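Long-range contact in ficolin-3 (Homo sapiens, PDB 2J5Z), which probably acts as a soluble pattern-recognition lectin of innate immunity, binding galactose through its fibrinogen-like domain: residues A[48-59]-A[213-221]. Residues are numbered along the deposited sequence; the frame is centred on the assembly and turned at random. Where two conformers were deposited one is given.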
ATOM      1  N   GLU A  48      -6.010 -20.067  -1.550  1.00 34.15           N
ATOM      2  CA  GLU A  48      -7.043 -21.077  -1.353  1.00 34.43           C
ATOM      3  C   GLU A  48      -8.291 -20.795  -2.185  1.00 33.24           C
ATOM      4  O   GLU A  48      -9.412 -21.051  -1.749  1.00 34.06           O
ATOM      5  CB  GLU A  48      -7.418 -21.148   0.130  1.00 36.49           C
ATOM      6  CG  GLU A  48      -7.849 -22.514   0.612  1.00 39.36           C
ATOM      7  CD  GLU A  48      -6.699 -23.301   1.196  1.00 42.58           C
ATOM      8  OE1 GLU A  48      -5.692 -23.519   0.483  1.00 43.49           O
ATOM      9  OE2 GLU A  48      -6.806 -23.702   2.379  1.00 44.82           O
ATOM     10  N   GLY A  49      -8.102 -20.258  -3.381  1.00 31.33           N
ATOM     11  CA  GLY A  49      -9.229 -20.012  -4.264  1.00 29.73           C
ATOM     12  C   GLY A  49      -9.720 -18.578  -4.227  1.00 28.28           C
ATOM     13  O   GLY A  49     -10.469 -18.153  -5.104  1.00 28.07           O
ATOM     14  N   GLY A  50      -9.296 -17.829  -3.212  1.00 26.07           N
ATOM     15  CA  GLY A  50      -9.622 -16.404  -3.127  1.00 23.88           C
ATOM     16  C   GLY A  50     -10.986 -16.119  -2.521  1.00 22.27           C
ATOM     17  O   GLY A  50     -11.793 -17.031  -2.317  1.00 23.12           O
ATOM     18  N   GLY A  51     -11.237 -14.846  -2.232  1.00 19.68           N
ATOM     19  CA  GLY A  51     -12.513 -14.406  -1.657  1.00 18.55           C
ATOM     20  C   GLY A  51     -12.493 -14.271  -0.140  1.00 17.26           C
ATOM     21  O   GLY A  51     -13.553 -14.252   0.507  1.00 17.84           O
ATOM     22  N   TRP A  52     -11.300 -14.161   0.429  1.00 16.10           N
ATOM     23  CA  TRP A  52     -11.145 -14.068   1.889  1.00 16.24           C
ATOM     24  C   TRP A  52     -11.097 -12.632   2.394  1.00 15.55           C
ATOM     25  O   TRP A  52     -10.327 -11.825   1.899  1.00 14.05           O
ATOM     26  CB  TRP A  52      -9.864 -14.754   2.341  1.00 17.39           C
ATOM     27  CG  TRP A  52      -9.818 -16.228   2.084  1.00 19.09           C
ATOM     28  CD1 TRP A  52      -9.296 -16.856   0.989  1.00 20.91           C
ATOM     29  CD2 TRP A  52     -10.271 -17.255   2.960  1.00 19.77           C
ATOM     30  NE1 TRP A  52      -9.412 -18.207   1.121  1.00 20.00           N
ATOM     31  CE2 TRP A  52     -10.005 -18.488   2.325  1.00 20.51           C
ATOM     32  CE3 TRP A  52     -10.878 -17.259   4.215  1.00 20.10           C
ATOM     33  CZ2 TRP A  52     -10.332 -19.710   2.904  1.00 20.96           C
ATOM     34  CZ3 TRP A  52     -11.215 -18.485   4.789  1.00 21.18           C
ATOM     35  CH2 TRP A  52     -10.934 -19.689   4.132  1.00 20.46           C
ATOM     36  N   LEU A  53     -11.900 -12.333   3.413  1.00 14.34           N
ATOM     37  CA  LEU A  53     -11.860 -11.026   4.051  1.00 13.78           C
ATOM     38  C   LEU A  53     -10.870 -11.114   5.209  1.00 12.87           C
ATOM     39  O   LEU A  53     -11.111 -11.814   6.189  1.00 13.09           O
ATOM     40  CB  LEU A  53     -13.256 -10.651   4.571  1.00 14.23           C
ATOM     41  CG  LEU A  53     -13.554  -9.181   4.874  1.00 18.04           C
ATOM     42  CD1 LEU A  53     -15.067  -9.017   5.093  1.00 18.71           C
ATOM     43  CD2 LEU A  53     -12.736  -8.691   6.078  1.00 18.33           C
ATOM     44  N   VAL A  54      -9.752 -10.406   5.093  1.00 12.47           N
ATOM     45  CA  VAL A  54      -8.716 -10.438   6.114  1.00 12.91           C
ATOM     46  C   VAL A  54      -9.021  -9.388   7.159  1.00 12.23           C
ATOM     47  O   VAL A  54      -9.023  -8.189   6.850  1.00 13.40           O
ATOM     48  CB  VAL A  54      -7.327 -10.166   5.512  1.00 13.14           C
ATOM     49  CG1 VAL A  54      -6.226 -10.223   6.604  1.00 12.51           C
ATOM     50  CG2 VAL A  54      -7.048 -11.163   4.366  1.00 13.56           C
ATOM     51  N   PHE A  55      -9.274  -9.822   8.393  1.00 11.46           N
ATOM     52  CA  PHE A  55      -9.691  -8.861   9.417  1.00 10.74           C
ATOM     53  C   PHE A  55      -8.630  -8.574  10.479  1.00 10.98           C
ATOM     54  O   PHE A  55      -8.814  -7.687  11.310  1.00 11.07           O
ATOM     55  CB  PHE A  55     -11.034  -9.261  10.072  1.00 10.92           C
ATOM     56  CG  PHE A  55     -10.994 -10.541  10.902  1.00 11.13           C
ATOM     57  CD1 PHE A  55     -10.695 -10.505  12.263  1.00 12.25           C
ATOM     58  CD2 PHE A  55     -11.332 -11.762  10.326  1.00 11.18           C
ATOM     59  CE1 PHE A  55     -10.671 -11.682  13.032  1.00 11.95           C
ATOM     60  CE2 PHE A  55     -11.331 -12.944  11.087  1.00 12.78           C
ATOM     61  CZ  PHE A  55     -11.007 -12.897  12.444  1.00 12.98           C
ATOM     62  N   GLN A  56      -7.548  -9.353  10.477  1.00 10.71           N
ATOM     63  CA  GLN A  56      -6.426  -9.121  11.404  1.00 10.92           C
ATOM     64  C   GLN A  56      -5.127  -9.494  10.703  1.00 12.23           C
ATOM     65  O   GLN A  56      -5.083 -10.451   9.945  1.00 12.54           O
ATOM     66  CB  GLN A  56      -6.588  -9.953  12.683  1.00 10.64           C
ATOM     67  CG  GLN A  56      -5.584  -9.598  13.808  1.00 10.67           C
ATOM     68  CD  GLN A  56      -4.385 -10.551  13.911  1.00 12.45           C
ATOM     69  OE1 GLN A  56      -3.990 -11.198  12.943  1.00 14.22           O
ATOM     70  NE2 GLN A  56      -3.804 -10.624  15.097  1.00 13.79           N
ATOM     71  N   ARG A  57      -4.070  -8.720  10.943  1.00 12.95           N
ATOM     72  CA  ARG A  57      -2.806  -9.018  10.310  1.00 14.38           C
ATOM     73  C   ARG A  57      -1.696  -8.512  11.221  1.00 14.46           C
ATOM     74  O   ARG A  57      -1.759  -7.378  11.694  1.00 14.54           O
ATOM     75  CB  ARG A  57      -2.753  -8.345   8.932  1.00 16.12           C
ATOM     76  CG  ARG A  57      -1.569  -8.686   8.074  1.00 19.98           C
ATOM     77  CD  ARG A  57      -1.867  -8.327   6.606  1.00 22.03           C
ATOM     78  NE  ARG A  57      -1.870  -6.885   6.372  1.00 21.51           N
ATOM     79  CZ  ARG A  57      -2.073  -6.325   5.184  1.00 23.12           C
ATOM     80  NH1 ARG A  57      -2.312  -7.084   4.123  1.00 23.77           N
ATOM     81  NH2 ARG A  57      -2.045  -5.008   5.052  1.00 23.07           N
ATOM     82  N   ARG A  58      -0.717  -9.379  11.478  1.00 13.80           N
ATOM     83  CA  ARG A  58       0.527  -9.028  12.205  1.00 15.01           C
ATOM     84  C   ARG A  58       1.705  -9.301  11.274  1.00 15.76           C
ATOM     85  O   ARG A  58       1.699 -10.301  10.570  1.00 15.38           O
ATOM     86  CB  ARG A  58       0.685  -9.897  13.447  1.00 14.77           C
ATOM     87  CG  ARG A  58      -0.457  -9.823  14.451  1.00 15.00           C
ATOM     88  CD  ARG A  58      -0.818  -8.405  14.850  1.00 15.58           C
ATOM     89  NE  ARG A  58       0.155  -7.760  15.757  1.00 16.35           N
ATOM     90  CZ  ARG A  58       0.295  -8.021  17.054  1.00 17.02           C
ATOM     91  NH1 ARG A  58      -0.426  -8.974  17.653  1.00 17.04           N
ATOM     92  NH2 ARG A  58       1.193  -7.335  17.764  1.00 16.67           N
ATOM     93  N   GLN A  59       2.714  -8.428  11.275  1.00 18.71           N
ATOM     94  CA  GLN A  59       3.774  -8.486  10.255  1.00 21.31           C
ATOM     95  C   GLN A  59       5.138  -7.966  10.715  1.00 21.69           C
ATOM     96  O   GLN A  59       6.169  -8.486  10.297  1.00 21.82           O
ATOM     97  CB  GLN A  59       3.383  -7.662   9.015  1.00 23.36           C
ATOM     98  CG  GLN A  59       2.039  -7.970   8.424  1.00 28.45           C
ATOM     99  CD  GLN A  59       1.898  -7.460   7.019  1.00 29.85           C
ATOM    100  OE1 GLN A  59       1.328  -8.137   6.158  1.00 33.27           O
ATOM    101  NE2 GLN A  59       2.431  -6.272   6.761  1.00 29.77           N
ATOM    102  N   TYR A 213       5.060 -16.058  16.737  1.00 25.27           N
ATOM    103  CA  TYR A 213       5.122 -16.064  15.287  1.00 23.59           C
ATOM    104  C   TYR A 213       5.518 -14.688  14.748  1.00 23.28           C
ATOM    105  O   TYR A 213       5.276 -13.669  15.392  1.00 23.65           O
ATOM    106  CB  TYR A 213       3.756 -16.465  14.718  1.00 22.73           C
ATOM    107  CG  TYR A 213       3.383 -17.884  15.086  1.00 22.68           C
ATOM    108  CD1 TYR A 213       3.726 -18.938  14.257  1.00 22.05           C
ATOM    109  CD2 TYR A 213       2.727 -18.165  16.285  1.00 22.36           C
ATOM    110  CE1 TYR A 213       3.393 -20.253  14.592  1.00 23.33           C
ATOM    111  CE2 TYR A 213       2.400 -19.472  16.634  1.00 22.79           C
ATOM    112  CZ  TYR A 213       2.737 -20.504  15.786  1.00 22.55           C
ATOM    113  OH  TYR A 213       2.418 -21.799  16.126  1.00 23.21           O
ATOM    114  N   ARG A 214       6.122 -14.693  13.565  0.50 23.30           N
ATOM    115  CA  ARG A 214       6.585 -13.491  12.871  0.50 23.51           C
ATOM    116  C   ARG A 214       5.446 -12.784  12.130  0.50 23.24           C
ATOM    117  O   ARG A 214       5.375 -11.552  12.103  0.50 22.80           O
ATOM    118  CB  ARG A 214       7.699 -13.877  11.884  0.50 23.99           C
ATOM    119  CG  ARG A 214       8.121 -12.785  10.911  0.50 25.02           C
ATOM    120  CD  ARG A 214       9.300 -13.238  10.051  0.50 26.49           C
ATOM    121  NE  ARG A 214      10.566 -13.200  10.785  0.50 27.82           N
ATOM    122  CZ  ARG A 214      11.689 -13.785  10.373  0.50 27.55           C
ATOM    123  NH1 ARG A 214      11.708 -14.458   9.230  0.50 27.29           N
ATOM    124  NH2 ARG A 214      12.793 -13.696  11.106  0.50 28.22           N
ATOM    125  N   ARG A 215       4.564 -13.579  11.531  1.00 22.99           N
ATOM    126  CA  ARG A 215       3.438 -13.061  10.750  1.00 23.25           C
ATOM    127  C   ARG A 215       2.181 -13.870  11.029  1.00 21.82           C
ATOM    128  O   ARG A 215       2.225 -15.098  11.075  1.00 21.36           O
ATOM    129  CB  ARG A 215       3.738 -13.130   9.255  1.00 24.06           C
ATOM    130  CG  ARG A 215       5.003 -12.380   8.819  1.00 28.50           C
ATOM    131  CD  ARG A 215       5.299 -12.619   7.343  1.00 32.20           C
ATOM    132  NE  ARG A 215       4.193 -12.174   6.502  1.00 34.98           N
ATOM    133  CZ  ARG A 215       4.143 -10.993   5.891  1.00 37.23           C
ATOM    134  NH1 ARG A 215       5.143 -10.128   6.017  1.00 37.82           N
ATOM    135  NH2 ARG A 215       3.093 -10.679   5.147  1.00 38.24           N
ATOM    136  N   VAL A 216       1.057 -13.183  11.196  1.00 20.75           N
ATOM    137  CA  VAL A 216      -0.216 -13.864  11.419  1.00 19.86           C
ATOM    138  C   VAL A 216      -1.280 -13.183  10.570  1.00 17.36           C
ATOM    139  O   VAL A 216      -1.216 -11.976  10.370  1.00 16.38           O
ATOM    140  CB  VAL A 216      -0.638 -13.738  12.908  1.00 21.00           C
ATOM    141  CG1 VAL A 216      -2.018 -14.344  13.129  1.00 23.65           C
ATOM    142  CG2 VAL A 216       0.406 -14.390  13.826  1.00 23.29           C
ATOM    143  N   ARG A 217      -2.256 -13.937  10.075  1.00 16.43           N
ATOM    144  CA  ARG A 217      -3.460 -13.317   9.497  1.00 15.98           C
ATOM    145  C   ARG A 217      -4.669 -14.091   9.967  1.00 15.11           C
ATOM    146  O   ARG A 217      -4.577 -15.297  10.159  1.00 15.83           O
ATOM    147  CB  ARG A 217      -3.446 -13.321   7.969  1.00 17.70           C
ATOM    148  CG  ARG A 217      -2.276 -12.582   7.318  1.00 20.08           C
ATOM    149  CD  ARG A 217      -2.565 -12.319   5.849  1.00 20.68           C
ATOM    150  NE  ARG A 217      -2.734 -13.528   5.047  1.00 21.77           N
ATOM    151  CZ  ARG A 217      -3.130 -13.502   3.779  1.00 22.11           C
ATOM    152  NH1 ARG A 217      -3.390 -12.338   3.203  1.00 21.10           N
ATOM    153  NH2 ARG A 217      -3.259 -14.620   3.081  1.00 22.97           N
ATOM    154  N   MET A 218      -5.794 -13.398  10.156  1.00 13.87           N
ATOM    155  CA  MET A 218      -7.078 -14.074  10.400  1.00 12.98           C
ATOM    156  C   MET A 218      -8.058 -13.628   9.331  1.00 13.15           C
ATOM    157  O   MET A 218      -8.186 -12.428   9.057  1.00 12.26           O
ATOM    158  CB  MET A 218      -7.628 -13.736  11.792  1.00 13.04           C
ATOM    159  CG  MET A 218      -6.627 -13.941  12.943  1.00 14.40           C
ATOM    160  SD  MET A 218      -7.282 -13.456  14.568  1.00 17.02           S
ATOM    161  CE  MET A 218      -8.426 -14.792  14.920  1.00 16.13           C
ATOM    162  N   MET A 219      -8.774 -14.574   8.730  1.00 13.03           N
ATOM    163  CA  MET A 219      -9.546 -14.236   7.547  1.00 14.28           C
ATOM    164  C   MET A 219     -10.835 -15.049   7.450  1.00 13.47           C
ATOM    165  O   MET A 219     -10.906 -16.164   7.965  1.00 12.82           O
ATOM    166  CB  MET A 219      -8.680 -14.427   6.291  1.00 16.85           C
ATOM    167  CG  MET A 219      -7.938 -15.755   6.239  1.00 19.47           C
ATOM    168  SD  MET A 219      -6.314 -15.700   5.383  1.00 25.18           S
ATOM    169  CE  MET A 219      -6.861 -15.352   3.745  1.00 22.31           C
ATOM    170  N   LEU A 220     -11.841 -14.473   6.796  1.00 14.08           N
ATOM    171  CA  LEU A 220     -13.168 -15.074   6.664  1.00 14.03           C
ATOM    172  C   LEU A 220     -13.614 -15.232   5.225  1.00 16.09           C
ATOM    173  O   LEU A 220     -13.354 -14.369   4.368  1.00 14.55           O
ATOM    174  CB  LEU A 220     -14.211 -14.169   7.343  1.00 14.51           C
ATOM    175  CG  LEU A 220     -14.003 -13.826   8.805  1.00 14.93           C
ATOM    176  CD1 LEU A 220     -15.073 -12.833   9.247  1.00 16.90           C
ATOM    177  CD2 LEU A 220     -14.021 -15.087   9.666  1.00 15.38           C
ATOM    178  N   ARG A 221     -14.345 -16.308   4.952  1.00 17.48           N
ATOM    179  CA  ARG A 221     -14.939 -16.469   3.634  1.00 20.35           C
ATOM    180  C   ARG A 221     -16.285 -17.186   3.711  1.00 21.42           C
ATOM    181  O   ARG A 221     -16.416 -18.240   4.343  1.00 23.50           O
ATOM    182  CB  ARG A 221     -13.983 -17.218   2.703  1.00 19.78           C
ATOM    183  CG  ARG A 221     -14.548 -17.459   1.310  1.00 21.33           C
ATOM    184  CD  ARG A 221     -13.508 -18.056   0.365  1.00 23.55           C
ATOM    185  NE  ARG A 221     -13.184 -19.455   0.667  1.00 24.63           N
ATOM    186  CZ  ARG A 221     -12.313 -20.180  -0.032  1.00 26.22           C
ATOM    187  NH1 ARG A 221     -11.684 -19.639  -1.069  1.00 25.75           N
ATOM    188  NH2 ARG A 221     -12.069 -21.445   0.298  1.00 26.07           N
ATOM    189  OXT ARG A 221     -17.267 -16.733   3.127  1.00 23.56           O
TER
HETATM  190  O   HOH W   1      -2.035  -9.902   3.703  1.00 33.60           O
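Arg221 NH1 bonds to two backbone carbonyls of the glycine-rich segment 48-51, Glu48 O at 2.8 Å and Gly50 O at 2.9 Å; Gly50 O lies in the guanidinium plane, whereas NH1 stands above the carbonyl plane of Glu48. The C-terminal residue thus closes one end of an antiparallel strand pair, 52-58 with 215-220, in the central sheet of the fibrinogen-like domain. With CG anti to the backbone N (chi1 178°) and a bend at chi3, the Arg221 chain runs across Trp52: CB sits over the six-membered ring, 3.7 Å from its centroid, and the guanidinium lies over CZ2, its plane 23° from that of the indole. NE turns to Glu100 in a salt bridge. Met219 brings CE to 3.4 Å from Trp52 CB, its sulfur making an oblique Met-aromatic contact with the five-membered ring.

Along the strands the backbone ladder shifts register by one at a classic beta bulge, where Phe55 N (2.9 Å) and, weakly, Gln56 N both point to Met218 O. Phe55 turns one ring face to Met218 CB (CH-pi), while CE2 meets Leu220 CG; Leu90 of helix 87-94 packs against both Phe55 and Leu220. Farther on, Arg57 NE bonds Ser81 O and its NH1 pairs with Glu80 of a second subunit; Arg217 pairs with Asp44 and Glu104. One water accepts from Arg57 NH1 at 2.9 Å and from Arg217 NH1 at 2.8 Å.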